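Local coordinates for cellulosomal scaffoldin (Bacteroides cellulosolvens, PDB 2Y3N), which anchors cellulosomal enzymes through cohesin domains such as this one, which binds a chain of a family-48 processive glycoside hydrolase, at residues S5-I10 and T24-K29; I30-G35 and G105-T110; G35-I40 and S138-A143; D145-F150 and Y162-P167. All blocks are in the same frame, centred on the assembly; numbering follows the deposited sequence.

Contact 1: residues S5-I10 and T24-K29; sequences SVLTAI and TINVDK
Ser-5, Leu-7 and Ala-9 trade paired backbone hydrogen bonds with Asp-28, Asn-26 and Thr-24, six in all. The straightest runs from Asn-26 N to Leu-7 O, 2.6 Å long with 172° at the hydrogen and nearly along the C=O axis. The return bond, Leu-7 N to Asn-26 O, is 2.9 Å, its donor tilted from the carbonyl plane. Between these rungs lie the non-hydrogen-bonded pairs Val-6/Val-27 and Thr-8/Ile-25, where CA-H groups lean on carbonyls; Thr-8 CA comes to 3.1 Å from Thr-24 O. The two strands are antiparallel neighbours in one sheet of the cohesin beta-sandwich, with 151° between their short axes; strand 162-164 continues the sheet beyond Val-6, and strand 111-120 beyond Ile-25 and Val-27.

Apolar packing differs on the two faces. On the inner one Val-6 and Ile-25 lie side by side, CG1 of the valine 3.9 Å from CG2 of the isoleucine, and both also meet Phe-38 of the opposing sheet. CG1 of Val-6 gets there by lying anti to the backbone N (chi1 173°). Thr-8 flanks the same isoleucine with its methyl. On the other face Leu-7 is slanted across Asn-26, laying CD1 3.7 Å from CB of the asparagine.

Polar side-chain links sit near the ends. A water joins Ala-9 O to Thr-24 OG1, donating to the carbonyl. At the far end a salt bridge joins neighbours within 24-29, Lys-29 NZ lying 2.9 Å from Asp-28 OD2 on its syn lone pair.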
loop_
_atom_site.group_PDB
_atom_site.type_symbol
_atom_site.label_atom_id
_atom_site.label_comp_id
_atom_site.label_asym_id
_atom_site.label_seq_id
_atom_site.Cartn_x
_atom_site.Cartn_y
_atom_site.Cartn_z
ATOM N N SER C 5 1.511 12.209 -9.058
ATOM C CA SER C 5 0.219 11.557 -8.961
ATOM C C SER C 5 0.335 10.135 -8.435
ATOM O O SER C 5 1.364 9.418 -8.694
ATOM C CB SER C 5 -0.361 11.411 -10.382
ATOM O OG SER C 5 -0.717 12.660 -10.916
ATOM N N VAL C 6 -0.740 9.687 -7.772
ATOM C CA VAL C 6 -1.002 8.285 -7.678
ATOM C C VAL C 6 -2.110 7.999 -8.656
ATOM O O VAL C 6 -3.172 8.624 -8.608
ATOM C CB VAL C 6 -1.446 7.805 -6.231
ATOM C CG1 VAL C 6 -1.870 6.348 -6.271
ATOM C CG2 VAL C 6 -0.312 7.938 -5.250
ATOM N N LEU C 7 -1.917 7.020 -9.529
ATOM C CA LEU C 7 -3.025 6.708 -10.388
ATOM C C LEU C 7 -3.171 5.226 -10.673
ATOM O O LEU C 7 -2.256 4.420 -10.402
ATOM C CB LEU C 7 -2.979 7.516 -11.677
ATOM C CG LEU C 7 -1.669 7.922 -12.213
ATOM C CD1 LEU C 7 -1.111 6.710 -12.750
ATOM C CD2 LEU C 7 -2.026 8.905 -13.302
ATOM N N THR C 8 -4.327 4.876 -11.216
ATOM C CA THR C 8 -4.587 3.498 -11.451
ATOM C C THR C 8 -5.193 3.232 -12.817
ATOM O O THR C 8 -5.672 4.137 -13.521
ATOM C CB THR C 8 -5.534 2.957 -10.377
ATOM O OG1 THR C 8 -6.844 3.387 -10.685
ATOM C CG2 THR C 8 -5.090 3.405 -8.983
ATOM N N ALA C 9 -5.205 1.958 -13.144
ATOM C CA ALA C 9 -5.709 1.478 -14.437
ATOM C C ALA C 9 -6.168 0.023 -14.315
ATOM O O ALA C 9 -5.631 -0.773 -13.509
ATOM C CB ALA C 9 -4.619 1.607 -15.533
ATOM N N ILE C 10 -7.229 -0.277 -15.045
ATOM C CA ILE C 10 -7.700 -1.654 -15.189
ATOM C C ILE C 10 -7.642 -2.133 -16.632
ATOM O O ILE C 10 -7.671 -1.305 -17.604
ATOM C CB ILE C 10 -9.114 -1.840 -14.621
ATOM C CG1 ILE C 10 -10.098 -0.911 -15.357
ATOM C CG2 ILE C 10 -9.062 -1.629 -13.067
ATOM C CD1 ILE C 10 -11.625 -1.143 -15.126
ATOM N N THR C 24 -4.009 -1.939 -11.626
ATOM C CA THR C 24 -2.626 -1.560 -11.483
ATOM C C THR C 24 -2.583 -0.165 -10.869
ATOM O O THR C 24 -3.232 0.759 -11.373
ATOM C CB THR C 24 -1.885 -1.534 -12.941
ATOM O OG1 THR C 24 -1.929 -2.878 -13.477
ATOM C CG2 THR C 24 -0.354 -1.106 -12.852
ATOM N N ILE C 25 -1.726 0.011 -9.871
ATOM C CA ILE C 25 -1.528 1.297 -9.137
ATOM C C ILE C 25 -0.144 1.798 -9.426
ATOM O O ILE C 25 0.845 1.042 -9.254
ATOM C CB ILE C 25 -1.671 1.113 -7.609
ATOM C CG1 ILE C 25 -2.997 0.477 -7.303
ATOM C CG2 ILE C 25 -1.578 2.474 -6.962
ATOM C CD1 ILE C 25 -3.034 -0.248 -5.857
ATOM N N ASN C 26 -0.062 3.003 -10.002
ATOM C CA ASN C 26 1.206 3.635 -10.317
ATOM C C ASN C 26 1.475 4.855 -9.491
ATOM O O ASN C 26 0.549 5.528 -9.036
ATOM C CB ASN C 26 1.257 4.035 -11.824
ATOM C CG ASN C 26 0.874 2.843 -12.741
ATOM O OD1 ASN C 26 1.656 1.970 -12.948
ATOM N ND2 ASN C 26 -0.358 2.833 -13.275
ATOM N N VAL C 27 2.760 5.157 -9.326
ATOM C CA VAL C 27 3.144 6.476 -8.908
ATOM C C VAL C 27 3.630 7.183 -10.148
ATOM O O VAL C 27 4.172 6.556 -11.071
ATOM C CB VAL C 27 4.182 6.451 -7.819
ATOM C CG1 VAL C 27 3.505 6.014 -6.525
ATOM C CG2 VAL C 27 5.386 5.565 -8.178
ATOM N N ASP C 28 3.464 8.493 -10.183
ATOM C CA ASP C 28 3.954 9.240 -11.358
ATOM C C ASP C 28 4.679 10.490 -10.875
ATOM O O ASP C 28 4.048 11.357 -10.235
ATOM C CB ASP C 28 2.774 9.586 -12.269
ATOM C CG ASP C 28 3.255 10.040 -13.638
ATOM O OD1 ASP C 28 3.670 9.201 -14.465
ATOM O OD2 ASP C 28 3.363 11.253 -13.851
ATOM N N LYS C 29 5.982 10.604 -11.197
ATOM C CA LYS C 29 6.849 11.727 -10.820
ATOM C C LYS C 29 6.853 11.995 -9.331
ATOM O O LYS C 29 6.724 13.143 -8.912
ATOM C CB LYS C 29 6.461 13.030 -11.585
ATOM C CG LYS C 29 6.473 12.892 -13.087
ATOM C CD LYS C 29 5.800 14.187 -13.656
ATOM C CE LYS C 29 5.699 14.176 -15.147
ATOM N NZ LYS C 29 4.735 13.133 -15.553
HETATM O O HOH W 1 -4.314 -3.478 -14.727
#

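Contact 2: residues I30-G35 and G105-T110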
loop_
_atom_site.group_PDB
_atom_site.type_symbol
_atom_site.label_atom_id
_atom_site.label_comp_id
_atom_site.label_asym_id
_atom_site.label_seq_id
_atom_site.Cartn_x
_atom_site.Cartn_y
_atom_site.Cartn_z
ATOM N N ILE C 30 6.966 10.912 -8.536
ATOM C CA ILE C 30 7.199 11.042 -7.100
ATOM C C ILE C 30 8.708 10.961 -6.896
ATOM O O ILE C 30 9.325 9.885 -6.918
ATOM C CB ILE C 30 6.470 9.975 -6.323
ATOM C CG1 ILE C 30 4.966 10.051 -6.695
ATOM C CG2 ILE C 30 6.915 9.956 -4.770
ATOM C CD1 ILE C 30 4.270 11.428 -6.278
ATOM N N THR C 31 9.308 12.135 -6.716
ATOM C CA THR C 31 10.783 12.234 -6.719
ATOM C C THR C 31 11.472 11.380 -5.661
ATOM O O THR C 31 11.121 11.436 -4.483
ATOM C CB THR C 31 11.215 13.745 -6.562
ATOM O OG1 THR C 31 10.730 14.432 -7.714
ATOM C CG2 THR C 31 12.677 13.875 -6.455
ATOM N N ASN C 32 12.417 10.543 -6.102
ATOM C CA ASN C 32 13.166 9.711 -5.173
ATOM C C ASN C 32 12.253 8.878 -4.285
ATOM O O ASN C 32 12.531 8.704 -3.115
ATOM C CB ASN C 32 14.124 10.574 -4.321
ATOM C CG ASN C 32 15.085 11.403 -5.184
ATOM O OD1 ASN C 32 15.465 10.965 -6.266
ATOM N ND2 ASN C 32 15.531 12.566 -4.675
ATOM N N PHE C 33 11.225 8.289 -4.903
ATOM C CA PHE C 33 10.266 7.405 -4.250
ATOM C C PHE C 33 10.940 6.237 -3.569
ATOM O O PHE C 33 11.736 5.546 -4.184
ATOM C CB PHE C 33 9.333 6.849 -5.337
ATOM C CG PHE C 33 8.291 5.889 -4.832
ATOM C CD1 PHE C 33 7.337 6.317 -3.927
ATOM C CD2 PHE C 33 8.271 4.593 -5.297
ATOM C CE1 PHE C 33 6.336 5.518 -3.472
ATOM C CE2 PHE C 33 7.279 3.684 -4.839
ATOM C CZ PHE C 33 6.288 4.138 -3.907
ATOM N N SER C 34 10.606 6.009 -2.288
ATOM C CA SER C 34 11.209 4.903 -1.577
ATOM C C SER C 34 10.164 3.922 -1.027
ATOM O O SER C 34 10.535 2.841 -0.522
ATOM C CB SER C 34 12.010 5.413 -0.381
ATOM O OG SER C 34 11.057 5.936 0.573
ATOM N N GLY C 35 8.882 4.305 -1.066
ATOM C CA GLY C 35 7.871 3.503 -0.376
ATOM C C GLY C 35 6.487 4.100 -0.268
ATOM O O GLY C 35 6.307 5.299 -0.370
ATOM N N GLY C 105 22.233 6.314 -6.500
ATOM C CA GLY C 105 22.088 7.349 -7.517
ATOM C C GLY C 105 21.074 6.969 -8.623
ATOM O O GLY C 105 21.064 7.607 -9.681
ATOM N N LYS C 106 20.236 5.953 -8.364
ATOM C CA LYS C 106 19.235 5.481 -9.315
ATOM C C LYS C 106 17.838 5.551 -8.669
ATOM O O LYS C 106 17.274 4.522 -8.291
ATOM C CB LYS C 106 19.534 4.065 -9.805
ATOM C CG LYS C 106 18.821 3.726 -11.136
ATOM C CD LYS C 106 19.227 4.706 -12.300
ATOM C CE LYS C 106 17.982 5.289 -13.005
ATOM N NZ LYS C 106 17.138 6.121 -12.046
ATOM N N PRO C 107 17.289 6.769 -8.591
ATOM C CA PRO C 107 15.992 6.968 -7.975
ATOM C C PRO C 107 14.860 6.436 -8.840
ATOM O O PRO C 107 14.957 6.455 -10.066
ATOM C CB PRO C 107 15.882 8.495 -7.893
ATOM C CG PRO C 107 16.643 8.973 -9.110
ATOM C CD PRO C 107 17.811 8.028 -9.189
ATOM N N GLU C 108 13.803 5.945 -8.198
ATOM C CA GLU C 108 12.608 5.587 -8.952
ATOM C C GLU C 108 11.608 6.688 -8.685
ATOM O O GLU C 108 11.743 7.375 -7.691
ATOM C CB GLU C 108 12.087 4.235 -8.470
ATOM C CG GLU C 108 13.187 3.129 -8.447
ATOM C CD GLU C 108 12.712 1.849 -7.786
ATOM O OE1 GLU C 108 11.561 1.839 -7.275
ATOM O OE2 GLU C 108 13.469 0.849 -7.805
ATOM N N SER C 109 10.662 6.931 -9.602
ATOM C CA SER C 109 9.718 8.013 -9.388
ATOM C C SER C 109 8.439 7.716 -10.159
ATOM O O SER C 109 7.415 8.307 -9.845
ATOM C CB SER C 109 10.309 9.392 -9.788
ATOM O OG SER C 109 10.662 9.299 -11.147
ATOM N N THR C 110 8.523 6.824 -11.167
ATOM C CA THR C 110 7.409 6.619 -12.038
ATOM C C THR C 110 7.300 5.189 -12.394
ATOM O O THR C 110 8.277 4.612 -12.909
ATOM C CB THR C 110 7.565 7.472 -13.401
ATOM O OG1 THR C 110 7.663 8.837 -13.033
ATOM C CG2 THR C 110 6.307 7.353 -14.244
#
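Ile-30 N donates to Ser-109 O over 2.9 Å, the shortest hydrogen bond across this contact, with 160° at the hydrogen. A second backbone bond, from Phe-33 N to Glu-108 O at 3.0 Å, is more bent, at 133°. The same Phe-33 N also makes a weak bond back to Ile-30 O, which closes a type II beta turn from Ile-30 to Phe-33; Asn-32 takes the positive phi usual for the third residue of such a turn. Ile-30 O, besides receiving this weak bond, is approached by the CA-H of Ser-109, with CA 3.1 Å away. The turn is thus fastened to the 105-110 loop largely through main-chain atoms.

Side chains fill in around these bonds. Asn-32 and Pro-107 lie alongside one another, pointing the same way, so that OD1 of the asparagine sits against CB of the proline ring. Phe-33 places CB 3.4 Å from Glu-108 O, but with CG anti to the backbone N (chi1 179°) its ring swings away from the loop, and one face of it covers Gly-35 N. Glu-108 spends its carboxylate elsewhere, on Tyr-95 OH and Leu-70 N.

The loop follows helix 98-104 and leads into strand 111-120; from that helix Tyr-101 OH bonds to both Phe-33 O and Glu-108 N, while Ile-30 and Phe-33 pack on Leu-149 of strand 147-151.

Contact 3: residues G35-I40 and S138-A143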
loop_
_atom_site.group_PDB
_atom_site.type_symbol
_atom_site.label_atom_id
_atom_site.label_comp_id
_atom_site.label_asym_id
_atom_site.label_seq_id
_atom_site.Cartn_x
_atom_site.Cartn_y
_atom_site.Cartn_z
ATOM N N GLY C 35 8.882 4.305 -1.066
ATOM C CA GLY C 35 7.871 3.503 -0.376
ATOM C C GLY C 35 6.487 4.100 -0.268
ATOM O O GLY C 35 6.307 5.299 -0.370
ATOM N N TYR C 36 5.498 3.249 -0.052
ATOM C CA TYR C 36 4.085 3.767 -0.039
ATOM C C TYR C 36 3.291 2.932 0.947
ATOM O O TYR C 36 3.706 1.865 1.307
ATOM C CB TYR C 36 3.477 3.558 -1.433
ATOM C CG TYR C 36 3.196 2.103 -1.724
ATOM C CD1 TYR C 36 1.975 1.513 -1.305
ATOM C CD2 TYR C 36 4.141 1.297 -2.282
ATOM C CE1 TYR C 36 1.714 0.185 -1.503
ATOM C CE2 TYR C 36 3.875 -0.026 -2.549
ATOM C CZ TYR C 36 2.660 -0.575 -2.134
ATOM O OH TYR C 36 2.405 -1.889 -2.333
ATOM N N GLN C 37 2.159 3.439 1.388
ATOM C CA GLN C 37 1.179 2.568 2.040
ATOM C C GLN C 37 -0.152 3.074 1.515
ATOM O O GLN C 37 -0.335 4.284 1.386
ATOM C CB GLN C 37 1.264 2.678 3.564
ATOM C CG GLN C 37 -0.049 2.262 4.312
ATOM C CD GLN C 37 0.120 2.258 5.830
ATOM O OE1 GLN C 37 0.993 2.958 6.373
ATOM N NE2 GLN C 37 -0.722 1.464 6.530
ATOM N N PHE C 38 -1.061 2.135 1.246
ATOM C CA PHE C 38 -2.406 2.458 0.810
ATOM C C PHE C 38 -3.415 1.863 1.784
ATOM O O PHE C 38 -3.148 0.806 2.314
ATOM C CB PHE C 38 -2.716 1.854 -0.589
ATOM C CG PHE C 38 -1.857 2.423 -1.714
ATOM C CD1 PHE C 38 -1.586 3.788 -1.786
ATOM C CD2 PHE C 38 -1.338 1.573 -2.683
ATOM C CE1 PHE C 38 -0.812 4.317 -2.783
ATOM C CE2 PHE C 38 -0.478 2.118 -3.739
ATOM C CZ PHE C 38 -0.257 3.486 -3.771
ATOM N N ASN C 39 -4.556 2.564 1.964
ATOM C CA ASN C 39 -5.780 1.987 2.404
ATOM C C ASN C 39 -6.814 2.088 1.288
ATOM O O ASN C 39 -7.136 3.184 0.863
ATOM C CB ASN C 39 -6.284 2.700 3.661
ATOM C CG ASN C 39 -5.488 2.319 4.935
ATOM O OD1 ASN C 39 -4.493 1.547 4.888
ATOM N ND2 ASN C 39 -5.951 2.818 6.077
ATOM N N ILE C 40 -7.359 0.923 0.893
ATOM C CA ILE C 40 -8.216 0.784 -0.252
ATOM C C ILE C 40 -9.524 0.067 0.159
ATOM O O ILE C 40 -9.505 -1.088 0.598
ATOM C CB ILE C 40 -7.505 -0.005 -1.430
ATOM C CG1 ILE C 40 -6.220 0.717 -1.852
ATOM C CG2 ILE C 40 -8.465 -0.083 -2.624
ATOM C CD1 ILE C 40 -5.411 -0.084 -3.002
ATOM N N SER C 138 -8.434 3.297 9.966
ATOM C CA SER C 138 -8.159 3.829 11.311
ATOM C C SER C 138 -6.658 3.929 11.573
ATOM O O SER C 138 -6.218 4.729 12.396
ATOM C CB SER C 138 -8.866 2.962 12.361
ATOM O OG SER C 138 -8.290 1.658 12.272
ATOM N N SER C 139 -5.836 3.194 10.853
ATOM C CA SER C 139 -4.386 3.303 11.128
ATOM C C SER C 139 -3.679 4.323 10.173
ATOM O O SER C 139 -2.448 4.551 10.259
ATOM C CB SER C 139 -3.720 1.927 11.017
ATOM O OG SER C 139 -3.574 1.576 9.635
ATOM N N MET C 140 -4.459 4.972 9.316
ATOM C CA MET C 140 -3.931 6.074 8.493
ATOM C C MET C 140 -4.675 7.360 8.794
ATOM O O MET C 140 -4.988 8.130 7.901
ATOM C CB MET C 140 -4.026 5.732 7.010
ATOM C CG MET C 140 -3.122 4.556 6.584
ATOM S SD MET C 140 -2.885 4.556 4.761
ATOM C CE MET C 140 -4.116 5.730 4.451
ATOM N N ASN C 141 -4.967 7.594 10.059
ATOM C CA ASN C 141 -5.825 8.727 10.429
ATOM C C ASN C 141 -5.155 10.079 10.099
ATOM O O ASN C 141 -5.858 11.090 9.908
ATOM C CB ASN C 141 -6.212 8.613 11.917
ATOM C CG ASN C 141 -4.992 8.490 12.825
ATOM O OD1 ASN C 141 -3.838 8.519 12.354
ATOM N ND2 ASN C 141 -5.236 8.379 14.143
ATOM N N ASN C 142 -3.819 10.067 9.974
ATOM C CA ASN C 142 -3.010 11.268 9.684
ATOM C C ASN C 142 -2.805 11.558 8.177
ATOM O O ASN C 142 -2.123 12.531 7.808
ATOM C CB ASN C 142 -1.613 11.138 10.315
ATOM C CG ASN C 142 -0.561 10.559 9.325
ATOM O OD1 ASN C 142 -0.666 9.386 8.897
ATOM N ND2 ASN C 142 0.450 11.386 8.953
ATOM N N ALA C 143 -3.326 10.682 7.318
ATOM C CA ALA C 143 -2.982 10.709 5.911
ATOM C C ALA C 143 -4.072 11.465 5.147
ATOM O O ALA C 143 -5.106 11.785 5.716
ATOM C CB ALA C 143 -2.824 9.276 5.382
HETATM O O HOH W 2 -1.026 0.513 9.184
#
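Met-140 packs onto Gln-37 and Asn-39, two residues on the outward face of strand 33-41 in the cohesin beta-sandwich, from a loop whose type I turn spans Met-140 to Ala-143. Its side chain meets both from the opposite direction. The sulfur does most of the touching: SD lies 3.4 Å from CG of Asn-39 and 3.7 Å from CG of Gln-37, so that it rests between the two strand side chains. Met-140 CG adds to this, 3.6 Å from Asn-39 CG. Phe-38, between them in sequence, turns the other way and meets Phe-134 edge-to-face.

With Asn-39 cut back to an alanine, CG and SD of Met-140 would probably lose the flat amide they lie against, and a gap would open beside the sulfur. Gln-37 runs out extended beyond CG, which carries the aliphatic part of its chain past the methionine sulfur and its amide on to polar partners. NE2 donates to Asn-90 OD1, and OE1 accepts from Met-17 N of the family-48 glycoside hydrolase chain. The loop joins in this recognition too, since Ser-139 O binds Asn-16 of that chain; the contact therefore lies at the cohesin surface that receives the enzyme-borne partner.

No direct hydrogen bond links strand and loop, but one water bridges them, accepting from Gln-37 NE2 at 2.8 Å and standing 2.8 Å from Ser-139 OG.

Contact 4: residues D145-F150 and Y162-P167; sequences DGTMLF and YKVVQP
Leu-149 lays its CD1 methyl over one face of the Tyr-162 ring, 3.6 Å from the centroid and only 6° off the ring normal, a CH-pi contact centred on the ring. Leu-149 CG stands over the hydroxyl end of the ring, 3.8 Å from Tyr-162 CZ. Thr-147 packs on the same tyrosine with its CG2, 3.5 Å from OH. Beyond it Thr-147 and Val-164 meet tip to tip, with CG2 of the valine 3.6 Å from OG1 of the threonine, and the same methyl reaches CB of Asp-145.

The two strands are not partners in a sheet: their short axes stay 9.6 Å apart. They belong to the opposing layers of the cohesin beta-sandwich, and these side chains bridge the interior between strand 147-151 and strand 162-164. Phe-38 and Phe-134 close in on Thr-147, and Ile-30 on both Leu-149 and Tyr-162.

Polar links are few. One water accepts from Leu-149 N at 2.9 Å and lies 2.8 Å from Tyr-162 OH, joining the layers. The tyrosine holds its ring between the backbone N and the carbonyl carbon (chi1 69°), which aims the hydroxyl at the opposite strand. A leucine in its place would probably leave that water without its phenol mate and Leu-149 CD1 without a ring face to rest on. Within 145-150, Thr-147 OG1 donates to Asp-145 O, from above the carbonyl plane.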
loop_
_atom_site.group_PDB
_atom_site.type_symbol
_atom_site.label_atom_id
_atom_site.label_comp_id
_atom_site.label_asym_id
_atom_site.label_seq_id
_atom_site.Cartn_x
_atom_site.Cartn_y
_atom_site.Cartn_z
ATOM N N ASP C 145 -6.490 10.856 1.852
ATOM C CA ASP C 145 -7.024 9.980 0.813
ATOM C C ASP C 145 -6.336 8.634 0.776
ATOM O O ASP C 145 -6.013 8.114 -0.312
ATOM C CB ASP C 145 -6.970 10.648 -0.600
ATOM C CG ASP C 145 -7.845 11.890 -0.691
ATOM O OD1 ASP C 145 -8.898 11.871 -0.036
ATOM O OD2 ASP C 145 -7.488 12.888 -1.412
ATOM N N GLY C 146 -6.102 8.073 1.969
ATOM C CA GLY C 146 -5.686 6.689 2.057
ATOM C C GLY C 146 -4.288 6.398 1.499
ATOM O O GLY C 146 -4.004 5.262 1.104
ATOM N N THR C 147 -3.440 7.428 1.449
ATOM C CA THR C 147 -2.175 7.305 0.724
ATOM C C THR C 147 -1.057 7.972 1.490
ATOM O O THR C 147 -1.171 9.129 1.907
ATOM C CB THR C 147 -2.266 7.955 -0.707
ATOM O OG1 THR C 147 -3.259 7.278 -1.480
ATOM C CG2 THR C 147 -0.981 7.810 -1.417
ATOM N N MET C 148 0.027 7.244 1.698
ATOM C CA MET C 148 1.205 7.828 2.175
ATOM C C MET C 148 2.340 7.437 1.233
ATOM O O MET C 148 2.492 6.282 0.915
ATOM C CB MET C 148 1.492 7.371 3.616
ATOM C CG MET C 148 0.323 7.627 4.538
ATOM S SD MET C 148 0.457 6.909 6.171
ATOM C CE MET C 148 1.977 7.521 6.692
ATOM N N LEU C 149 3.151 8.421 0.858
ATOM C CA LEU C 149 4.318 8.205 -0.020
ATOM C C LEU C 149 5.596 8.727 0.624
ATOM O O LEU C 149 5.568 9.712 1.345
ATOM C CB LEU C 149 4.098 8.889 -1.383
ATOM C CG LEU C 149 2.841 8.580 -2.164
ATOM C CD1 LEU C 149 2.862 9.390 -3.534
ATOM C CD2 LEU C 149 2.670 7.090 -2.459
ATOM N N PHE C 150 6.727 8.069 0.360
ATOM C CA PHE C 150 7.945 8.476 1.029
ATOM C C PHE C 150 9.108 8.604 0.064
ATOM O O PHE C 150 9.061 8.014 -1.040
ATOM C CB PHE C 150 8.281 7.503 2.147
ATOM C CG PHE C 150 7.179 7.349 3.149
ATOM C CD1 PHE C 150 6.123 6.464 2.914
ATOM C CD2 PHE C 150 7.205 8.076 4.334
ATOM C CE1 PHE C 150 5.085 6.326 3.833
ATOM C CE2 PHE C 150 6.150 7.945 5.306
ATOM C CZ PHE C 150 5.098 7.061 5.041
ATOM N N TYR C 162 1.132 15.864 -4.489
ATOM C CA TYR C 162 0.569 14.876 -5.453
ATOM C C TYR C 162 -0.950 14.683 -5.339
ATOM O O TYR C 162 -1.519 14.809 -4.252
ATOM C CB TYR C 162 1.299 13.542 -5.321
ATOM C CG TYR C 162 1.008 12.845 -4.037
ATOM C CD1 TYR C 162 1.727 13.138 -2.900
ATOM C CD2 TYR C 162 -0.003 11.876 -3.956
ATOM C CE1 TYR C 162 1.473 12.454 -1.674
ATOM C CE2 TYR C 162 -0.257 11.197 -2.712
ATOM C CZ TYR C 162 0.453 11.535 -1.605
ATOM O OH TYR C 162 0.256 10.886 -0.384
ATOM N N LYS C 163 -1.556 14.372 -6.466
ATOM C CA LYS C 163 -2.973 14.036 -6.554
ATOM C C LYS C 163 -3.124 12.521 -6.512
ATOM O O LYS C 163 -2.312 11.764 -7.076
ATOM C CB LYS C 163 -3.642 14.633 -7.798
ATOM C CG LYS C 163 -2.788 14.666 -9.064
ATOM C CD LYS C 163 -3.338 15.634 -10.102
ATOM C CE LYS C 163 -2.684 15.449 -11.457
ATOM N NZ LYS C 163 -3.357 14.350 -12.252
ATOM N N VAL C 164 -4.100 12.085 -5.740
ATOM C CA VAL C 164 -4.524 10.707 -5.820
ATOM C C VAL C 164 -5.695 10.678 -6.763
ATOM O O VAL C 164 -6.732 11.347 -6.484
ATOM C CB VAL C 164 -5.010 10.207 -4.436
ATOM C CG1 VAL C 164 -5.524 8.795 -4.568
ATOM C CG2 VAL C 164 -3.782 10.287 -3.415
ATOM N N VAL C 165 -5.564 9.900 -7.838
ATOM C CA VAL C 165 -6.620 9.781 -8.841
ATOM C C VAL C 165 -7.421 8.503 -8.559
ATOM O O VAL C 165 -6.892 7.396 -8.718
ATOM C CB VAL C 165 -6.017 9.791 -10.301
ATOM C CG1 VAL C 165 -7.125 9.812 -11.389
ATOM C CG2 VAL C 165 -5.105 10.897 -10.470
ATOM N N GLN C 166 -8.673 8.641 -8.118
ATOM C CA GLN C 166 -9.420 7.465 -7.620
ATOM C C GLN C 166 -9.744 6.514 -8.767
ATOM O O GLN C 166 -9.981 6.968 -9.912
ATOM C CB GLN C 166 -10.713 7.871 -6.908
ATOM C CG GLN C 166 -10.497 8.659 -5.645
ATOM C CD GLN C 166 -10.096 7.769 -4.453
ATOM O OE1 GLN C 166 -9.864 6.534 -4.598
ATOM N NE2 GLN C 166 -9.970 8.400 -3.287
ATOM N N PRO C 167 -9.803 5.213 -8.478
ATOM C CA PRO C 167 -10.251 4.308 -9.548
ATOM C C PRO C 167 -11.650 4.668 -10.101
ATOM O O PRO C 167 -12.476 5.286 -9.407
ATOM C CB PRO C 167 -10.310 2.950 -8.842
ATOM C CG PRO C 167 -9.223 3.063 -7.774
ATOM C CD PRO C 167 -9.537 4.454 -7.224
HETATM O O HOH W 3 2.287 11.089 1.561
#

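Overall arrangement
From the N terminus, contact 1 comes first, closing a short loop by pairing strands 4-10 and 20-28. The chain then passes through the turn of contact 2 into strand 33-41, which contact 3 continues to use from the shared Gly-35. Contacts 2 and 3 cross, because the 105-110 and 138-143 loops return in that same order to successive parts of the strand. Contact 4 follows both and closes a short loop of its own. Its strand 162-164 runs parallel beside strand 4-10 of contact 1, while 145-150 is hydrogen-bonded to strand 33-41, so both layers of the sandwich and the loops 105-110 and 138-143 are tied together.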